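Scavenger receptor with C-type lectin type I (Homo sapiens, PDB 2OX8) probably acts as a scavenger receptor whose C-type lectin domain recognises carbohydrate, binding the leukocyte cell-surface glycan Lewis(x). Local coordinates at residues M56-S61 against G108-A112; H100-C106 against D117-E121. All blocks are in the same frame, centred on the assembly; numbering follows the deposited sequence.

Contact 1: residues M56-S61 against G108-A112; sequences MVGRES and GLIYA. With ZN (zinc ion), chain I.
With CG anti to the backbone N (chi1 -161°), the side chain of Y111 reaches out from the turn after strand 106-109 to the loop 56-61, where the bent chain of R59 folds over it. The aliphatic part of R59 makes a CH-pi contact: CG stands 3.6 Å from the centroid of the Y111 ring, only 13° off the ring normal. Farther out, the guanidinium continues over the same ring, the two planes 33° apart, though its exact placement is doubtful. The ring is also met at its edge, close to its plane, by the carbonyl of M56, whose O is 3.2 Å from Y111 CE1.

Deeper in, M56 bends at its last torsion, and its SD rests 3.7 Å from L109 CD1, a buried apolar contact. The polar link is the hydroxyl of S61, which donates from OG to L109 O over 3.0 Å, approaching from well above the carbonyl plane. I110 CG2 packs against that same hydroxyl.

E60 turns away from all this and gives OE1 to a zinc ion, with H62 and two waters as the other ligands. The whole illustrates how the C-type lectin fold fastens the connection between helix 46-55 and strand 62-67 onto the end of strand 106-109, the antiparallel neighbour of strand 62-67.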
loop_
_atom_site.group_PDB
_atom_site.type_symbol
_atom_site.label_atom_id
_atom_site.label_comp_id
_atom_site.label_asym_id
_atom_site.label_seq_id
_atom_site.Cartn_x
_atom_site.Cartn_y
_atom_site.Cartn_z
ATOM N N MET A 56 -2.707 -4.298 11.967
ATOM C CA MET A 56 -1.739 -5.315 11.579
ATOM C C MET A 56 -1.271 -6.204 12.726
ATOM O O MET A 56 -0.398 -5.822 13.510
ATOM C CB MET A 56 -0.535 -4.655 10.914
ATOM C CG MET A 56 -0.851 -4.061 9.562
ATOM S SD MET A 56 0.511 -3.093 8.935
ATOM C CE MET A 56 1.480 -4.349 8.071
ATOM N N VAL A 57 -1.859 -7.393 12.820
ATOM C CA VAL A 57 -1.499 -8.343 13.866
ATOM C C VAL A 57 -0.384 -9.216 13.313
ATOM O O VAL A 57 0.667 -9.383 13.947
ATOM C CB VAL A 57 -2.695 -9.220 14.259
ATOM C CG1 VAL A 57 -2.358 -10.027 15.517
ATOM C CG2 VAL A 57 -3.919 -8.350 14.492
ATOM N N GLY A 58 -0.609 -9.765 12.123
ATOM C CA GLY A 58 0.415 -10.577 11.499
ATOM C C GLY A 58 1.577 -9.662 11.153
ATOM O O GLY A 58 1.378 -8.468 10.925
ATOM N N ARG A 59 2.790 -10.206 11.120
ATOM C CA ARG A 59 3.973 -9.414 10.806
ATOM C C ARG A 59 4.312 -9.386 9.316
ATOM O O ARG A 59 5.383 -8.929 8.913
ATOM C CB ARG A 59 5.167 -9.928 11.604
ATOM C CG ARG A 59 5.370 -9.196 12.912
ATOM C CD ARG A 59 4.749 -9.916 14.090
ATOM N NE ARG A 59 4.834 -9.132 15.327
ATOM C CZ ARG A 59 5.931 -8.516 15.765
ATOM N NH1 ARG A 59 7.064 -8.569 15.082
ATOM N NH2 ARG A 59 5.894 -7.841 16.900
ATOM N N GLU A 60 3.384 -9.863 8.497
ATOM C CA GLU A 60 3.581 -9.885 7.059
ATOM C C GLU A 60 3.588 -8.464 6.484
ATOM O O GLU A 60 2.919 -7.561 6.988
ATOM C CB GLU A 60 2.473 -10.724 6.400
ATOM C CG GLU A 60 1.473 -11.389 7.390
ATOM C CD GLU A 60 0.147 -10.626 7.524
ATOM O OE1 GLU A 60 0.188 -9.408 7.758
ATOM O OE2 GLU A 60 -0.941 -11.234 7.397
ATOM N N SER A 61 4.370 -8.264 5.434
ATOM C CA SER A 61 4.451 -6.969 4.763
ATOM C C SER A 61 3.223 -6.889 3.831
ATOM O O SER A 61 2.813 -7.908 3.273
ATOM C CB SER A 61 5.747 -6.918 3.948
ATOM O OG SER A 61 6.129 -5.595 3.647
ATOM N N GLY A 108 5.094 -0.996 -0.322
ATOM C CA GLY A 108 4.389 -1.846 0.604
ATOM C C GLY A 108 4.677 -1.359 2.012
ATOM O O GLY A 108 5.724 -0.758 2.278
ATOM N N LEU A 109 3.731 -1.612 2.907
ATOM C CA LEU A 109 3.830 -1.211 4.298
ATOM C C LEU A 109 4.472 -2.378 5.027
ATOM O O LEU A 109 4.206 -3.534 4.695
ATOM C CB LEU A 109 2.418 -0.976 4.839
ATOM C CG LEU A 109 2.069 -0.143 6.074
ATOM C CD1 LEU A 109 0.612 -0.413 6.422
ATOM C CD2 LEU A 109 2.941 -0.510 7.253
ATOM N N ILE A 110 5.329 -2.097 6.000
ATOM C CA ILE A 110 5.953 -3.177 6.764
ATOM C C ILE A 110 5.510 -3.104 8.214
ATOM O O ILE A 110 5.018 -2.071 8.666
ATOM C CB ILE A 110 7.495 -3.102 6.735
ATOM C CG1 ILE A 110 7.967 -1.810 7.411
ATOM C CG2 ILE A 110 7.985 -3.220 5.303
ATOM C CD1 ILE A 110 9.451 -1.547 7.291
ATOM N N TYR A 111 5.667 -4.202 8.946
ATOM C CA TYR A 111 5.295 -4.182 10.356
ATOM C C TYR A 111 6.162 -3.070 10.920
ATOM O O TYR A 111 7.355 -3.006 10.621
ATOM C CB TYR A 111 5.638 -5.503 11.041
ATOM C CG TYR A 111 4.875 -5.714 12.331
ATOM C CD1 TYR A 111 3.497 -5.954 12.312
ATOM C CD2 TYR A 111 5.519 -5.652 13.570
ATOM C CE1 TYR A 111 2.781 -6.127 13.487
ATOM C CE2 TYR A 111 4.802 -5.823 14.763
ATOM C CZ TYR A 111 3.435 -6.061 14.710
ATOM O OH TYR A 111 2.716 -6.250 15.872
ATOM N N ALA A 112 5.552 -2.193 11.709
ATOM C CA ALA A 112 6.225 -1.033 12.305
ATOM C C ALA A 112 5.588 0.195 11.670
ATOM O O ALA A 112 5.675 1.305 12.204
ATOM C CB ALA A 112 7.731 -1.045 12.030
HETATM ZN ZN ZN I . -1.123 -8.301 8.056
HETATM O O HOH W 1 1.152 -7.584 8.592
HETATM O O HOH W 2 -3.189 -8.224 9.244
#

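Contact 2: residues H100-C106 against D117-E121; sequences HGPGEDC and DFQCE. With ZN (zinc ion), chain H.
The carbonyl of G103 and the backbone NH of C120 are joined by a backbone hydrogen bond: C120 N donates to G103 O over 3.0 Å in a nearly straight bond (161° at the hydrogen), though from well above the carbonyl plane. The same oxygen accepts a weak bond from D105 N at 2.7 Å and lies near the CA-H of Q119, so one acceptor serves both sides of the contact. A second backbone bond, F118 N to C106 O (3.0 Å), is weak because it is bent to 124°; it marks the antiparallel hydrogen-bonded pair C106-F118. The carbonyl of F118 receives a CA-H contact from E104. One N-H of the Q119 amide is used within its own segment, NE2 donating to C120 O at 3.1 Å with the acceptor in its amide plane.

Sulfur chemistry reinforces this pairing: C106 SG and C120 SG are joined by a disulfide with a chi3 of 95°, close to the relaxed value, and both cysteines pack on F26 of helix 26-35.

A zinc ion takes a lone pair from each of two side chains of 100-106. H100 NE2 binds it at 2.2 Å while ND1 donates to P93 O, fixing the ring's rotation; D105 OD1 binds the same ion, and D68 and E72 supply further ligands. D117 OD2 lies against CB and CG of H100, from an oblique direction.

E104 OE1 and D117 OD2 come within 4.3 Å of each other. D117 closes the WND sequence, and this aspartate and a glutamate placed like E104 hold the sugar-binding calcium in many C-type lectins. The gathered carboxylates are therefore consistent with a cation site, whose positive charge would offset their mutual repulsion.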
loop_
_atom_site.group_PDB
_atom_site.type_symbol
_atom_site.label_atom_id
_atom_site.label_comp_id
_atom_site.label_asym_id
_atom_site.label_seq_id
_atom_site.Cartn_x
_atom_site.Cartn_y
_atom_site.Cartn_z
ATOM N N HIS A 100 16.405 3.605 -6.495
ATOM C CA HIS A 100 16.135 2.172 -6.377
ATOM C C HIS A 100 16.399 1.522 -7.731
ATOM O O HIS A 100 16.551 2.213 -8.741
ATOM C CB HIS A 100 14.699 1.890 -5.909
ATOM C CG HIS A 100 13.642 2.588 -6.706
ATOM N ND1 HIS A 100 13.177 3.842 -6.381
ATOM C CD2 HIS A 100 12.960 2.206 -7.811
ATOM C CE1 HIS A 100 12.252 4.204 -7.253
ATOM N NE2 HIS A 100 12.102 3.228 -8.131
ATOM N N GLY A 101 16.460 0.198 -7.751
ATOM C CA GLY A 101 16.743 -0.492 -8.993
ATOM C C GLY A 101 15.497 -0.811 -9.774
ATOM O O GLY A 101 14.389 -0.542 -9.308
ATOM N N PRO A 102 15.648 -1.379 -10.979
ATOM C CA PRO A 102 14.515 -1.745 -11.835
ATOM C C PRO A 102 13.611 -2.764 -11.145
ATOM O O PRO A 102 14.080 -3.600 -10.366
ATOM C CB PRO A 102 15.194 -2.324 -13.072
ATOM C CG PRO A 102 16.465 -2.900 -12.514
ATOM C CD PRO A 102 16.920 -1.806 -11.582
ATOM N N GLY A 103 12.315 -2.679 -11.426
ATOM C CA GLY A 103 11.371 -3.602 -10.827
ATOM C C GLY A 103 10.828 -3.156 -9.482
ATOM O O GLY A 103 9.643 -3.324 -9.205
ATOM N N GLU A 104 11.687 -2.588 -8.641
ATOM C CA GLU A 104 11.261 -2.133 -7.316
ATOM C C GLU A 104 10.518 -0.812 -7.444
ATOM O O GLU A 104 10.957 0.216 -6.940
ATOM C CB GLU A 104 12.473 -1.955 -6.403
ATOM C CG GLU A 104 13.645 -2.836 -6.775
ATOM C CD GLU A 104 14.673 -2.899 -5.683
ATOM O OE1 GLU A 104 14.992 -1.830 -5.121
ATOM O OE2 GLU A 104 15.160 -4.015 -5.392
ATOM N N ASP A 105 9.375 -0.853 -8.113
ATOM C CA ASP A 105 8.588 0.348 -8.334
ATOM C C ASP A 105 7.216 0.242 -7.672
ATOM O O ASP A 105 6.303 1.004 -7.984
ATOM C CB ASP A 105 8.462 0.564 -9.844
ATOM C CG ASP A 105 9.821 0.501 -10.560
ATOM O OD1 ASP A 105 10.610 1.446 -10.416
ATOM O OD2 ASP A 105 10.104 -0.505 -11.253
ATOM N N CYS A 106 7.088 -0.704 -6.742
ATOM C CA CYS A 106 5.838 -0.939 -6.023
ATOM C C CYS A 106 6.061 -0.885 -4.513
ATOM O O CYS A 106 6.837 -1.669 -3.969
ATOM C CB CYS A 106 5.265 -2.306 -6.408
ATOM S SG CYS A 106 4.843 -2.457 -8.176
ATOM N N ASP A 117 9.968 0.343 -0.612
ATOM C CA ASP A 117 9.633 0.093 -1.993
ATOM C C ASP A 117 10.254 -1.230 -2.385
ATOM O O ASP A 117 11.456 -1.328 -2.566
ATOM C CB ASP A 117 10.140 1.225 -2.888
ATOM C CG ASP A 117 11.635 1.296 -2.936
ATOM O OD1 ASP A 117 12.247 1.358 -1.849
ATOM O OD2 ASP A 117 12.195 1.289 -4.055
ATOM N N PHE A 118 9.417 -2.250 -2.486
ATOM C CA PHE A 118 9.853 -3.583 -2.856
ATOM C C PHE A 118 9.777 -3.674 -4.365
ATOM O O PHE A 118 9.422 -2.702 -5.039
ATOM C CB PHE A 118 8.907 -4.641 -2.281
ATOM C CG PHE A 118 8.511 -4.399 -0.860
ATOM C CD1 PHE A 118 7.748 -3.290 -0.514
ATOM C CD2 PHE A 118 8.889 -5.292 0.138
ATOM C CE1 PHE A 118 7.369 -3.076 0.806
ATOM C CE2 PHE A 118 8.512 -5.082 1.462
ATOM C CZ PHE A 118 7.753 -3.976 1.795
ATOM N N GLN A 119 10.116 -4.845 -4.898
ATOM C CA GLN A 119 10.005 -5.048 -6.327
ATOM C C GLN A 119 8.671 -5.732 -6.563
ATOM O O GLN A 119 8.276 -6.635 -5.819
ATOM C CB GLN A 119 11.109 -5.947 -6.888
ATOM C CG GLN A 119 10.908 -6.156 -8.391
ATOM C CD GLN A 119 11.687 -7.315 -8.958
ATOM O OE1 GLN A 119 12.892 -7.214 -9.194
ATOM N NE2 GLN A 119 11.001 -8.434 -9.179
ATOM N N CYS A 120 7.971 -5.305 -7.600
ATOM C CA CYS A 120 6.691 -5.904 -7.917
ATOM C C CYS A 120 7.012 -7.356 -8.266
ATOM O O CYS A 120 8.167 -7.771 -8.183
ATOM C CB CYS A 120 6.075 -5.155 -9.090
ATOM S SG CYS A 120 6.458 -3.366 -9.039
ATOM N N GLU A 121 6.013 -8.140 -8.648
ATOM C CA GLU A 121 6.269 -9.546 -8.973
ATOM C C GLU A 121 6.738 -10.316 -7.738
ATOM O O GLU A 121 6.756 -11.546 -7.730
ATOM C CB GLU A 121 7.291 -9.670 -10.114
ATOM C CG GLU A 121 6.684 -9.380 -11.486
ATOM C CD GLU A 121 7.639 -9.663 -12.629
ATOM O OE1 GLU A 121 8.629 -8.915 -12.777
ATOM O OE2 GLU A 121 7.399 -10.639 -13.380
HETATM ZN ZN ZN H . 10.715 3.089 -9.806
#

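The two contacts, with centres about 18 Å apart, use successive strands of one sheet: 106-109 leaves contact 2 at C106 and enters contact 1 at G108, while 115-118 returns to contact 2. The F118 ring reaches from contact 2 to S61, G108 and I110 of contact 1, with CZ 3.6 Å from I110 CG2 and CE1 3.2 Å from G108 O. Each contact has its own zinc ion, that of E60 lying 24.3 Å from that of H100 and D105. Contact 2 holds two ligands of its zinc ion and lies in the region where C-type lectins usually bind sugar, whereas contact 1 lies at the other end of strand 106-109, beside the zinc ion of E60 and H62.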